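PDB 5HYZ: SCARECROW-LIKE protein 7 from Oryza sativa Japonica Group, which is a probable GRAS-family transcription factor that binds DNA in vitro, takes part in plant development and abiotic stress resistance, and may raise expression of stress-responsive genes. Local coordinates for residues A24-A27 and S28-A32. Sequence-based numbering, arbitrary orientation.
Sequences AELA and SVRAA
A24 to A27 each accept at their carbonyl oxygen the amide of the residue four places on, S28 to A31, in regular i to i+4 alpha-helical bonding along one short helix, 23-32, of the GRAS domain. The bond from R30 N to L26 O, 2.9 Å, is nearly straight at the hydrogen. S28 N meets A24 O at 3.0 Å with a bend to 152°. A24 O is gripped twice, by the amide and the hydroxyl of S28. S28 carries its hydroxyl beside its own backbone N (chi1 -60°), which folds OG back along the helix to donate to A24 O at 2.8 Å. The two donors come from opposite faces of the carbonyl plane, which lets one oxygen accept both; the hydroxyl is thereby paired within the helix, on a largely exposed side. On the inward side V29 is buried: CG2 rests 3.6 Å from E25 O, and the side chain reaches S7 and L8 of helix 3-16, where E25 touches C11 and A32 touches I4. L26 and R30, one turn apart, lie along the flank that meets helix 39-57; both touch S52, and R30 also touches A48. The helix thus packs against both helix 3-16 and helix 39-57, far from the centre of the chain, within the predicted first leucine repeat region. L26, with CG anti to its N (chi1 -178°), presents CG to the arginine chain, 4.2 Å from R30 CD. The aliphatic part of R30 runs back over the preceding turn before the chain bends at chi3, and its CG passes 3.4 Å from L26 O. On the exposed side, the methyl CB of A31 sits 3.4 Å from A27 O, the same oxygen that accepts the A31 amide.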
loop_
_atom_site.group_PDB
_atom_site.type_symbol
_atom_site.label_atom_id
_atom_site.label_comp_id
_atom_site.label_asym_id
_atom_site.label_seq_id
_atom_site.Cartn_x
_atom_site.Cartn_y
_atom_site.Cartn_z
ATOM N N ALA A 24 -29.521 16.768 -32.953
ATOM C CA ALA A 24 -30.138 15.514 -32.497
ATOM C C ALA A 24 -29.130 14.427 -32.085
ATOM O O ALA A 24 -29.367 13.655 -31.147
ATOM C CB ALA A 24 -31.068 14.942 -33.586
ATOM N N GLU A 25 -28.021 14.348 -32.815
ATOM C CA GLU A 25 -26.993 13.338 -32.522
ATOM C C GLU A 25 -26.314 13.602 -31.179
ATOM O O GLU A 25 -26.199 12.700 -30.317
ATOM C CB GLU A 25 -25.936 13.304 -33.644
ATOM C CG GLU A 25 -26.421 12.685 -34.953
ATOM C CD GLU A 25 -27.547 11.672 -34.770
ATOM O OE1 GLU A 25 -27.288 10.563 -34.211
ATOM O OE2 GLU A 25 -28.700 11.991 -35.187
ATOM N N LEU A 26 -25.878 14.844 -30.998
ATOM C CA LEU A 26 -25.209 15.186 -29.748
ATOM C C LEU A 26 -26.194 15.108 -28.585
ATOM O O LEU A 26 -25.854 14.628 -27.530
ATOM C CB LEU A 26 -24.572 16.578 -29.838
ATOM C CG LEU A 26 -23.787 17.029 -28.603
ATOM C CD1 LEU A 26 -22.789 15.923 -28.187
ATOM C CD2 LEU A 26 -23.131 18.343 -28.888
ATOM N N ALA A 27 -27.440 15.552 -28.801
ATOM C CA ALA A 27 -28.481 15.473 -27.770
ATOM C C ALA A 27 -28.758 14.039 -27.346
ATOM O O ALA A 27 -28.984 13.760 -26.182
ATOM C CB ALA A 27 -29.808 16.143 -28.273
ATOM N N SER A 28 -28.761 13.116 -28.288
ATOM C CA SER A 28 -28.937 11.718 -27.929
ATOM C C SER A 28 -27.805 11.201 -27.031
ATOM O O SER A 28 -28.048 10.466 -26.043
ATOM C CB SER A 28 -29.009 10.850 -29.194
ATOM O OG SER A 28 -30.099 11.239 -29.999
ATOM N N VAL A 29 -26.567 11.547 -27.396
ATOM C CA VAL A 29 -25.475 11.162 -26.474
ATOM C C VAL A 29 -25.606 11.811 -25.099
ATOM O O VAL A 29 -25.435 11.144 -24.062
ATOM C CB VAL A 29 -24.074 11.503 -27.038
ATOM C CG1 VAL A 29 -22.973 11.138 -25.965
ATOM C CG2 VAL A 29 -23.877 10.734 -28.335
ATOM N N ARG A 30 -25.876 13.113 -25.080
ATOM C CA ARG A 30 -26.017 13.799 -23.806
ATOM C C ARG A 30 -27.149 13.180 -22.968
ATOM O O ARG A 30 -27.034 13.085 -21.746
ATOM C CB ARG A 30 -26.234 15.295 -24.037
ATOM C CG ARG A 30 -24.928 16.015 -24.510
ATOM C CD ARG A 30 -25.052 17.547 -24.599
ATOM N NE ARG A 30 -26.442 17.919 -24.752
ATOM C CZ ARG A 30 -27.201 18.312 -23.735
ATOM N NH1 ARG A 30 -26.683 18.435 -22.526
ATOM N NH2 ARG A 30 -28.448 18.608 -23.949
ATOM N N ALA A 31 -28.235 12.743 -23.612
ATOM C CA ALA A 31 -29.361 12.154 -22.872
ATOM C C ALA A 31 -28.925 10.853 -22.208
ATOM O O ALA A 31 -29.190 10.609 -21.025
ATOM C CB ALA A 31 -30.559 11.900 -23.815
ATOM N N ALA A 32 -28.222 10.030 -22.983
ATOM C CA ALA A 32 -27.787 8.719 -22.502
ATOM C C ALA A 32 -26.678 8.803 -21.450
ATOM O O ALA A 32 -26.579 7.955 -20.581
ATOM C CB ALA A 32 -27.322 7.866 -23.702
#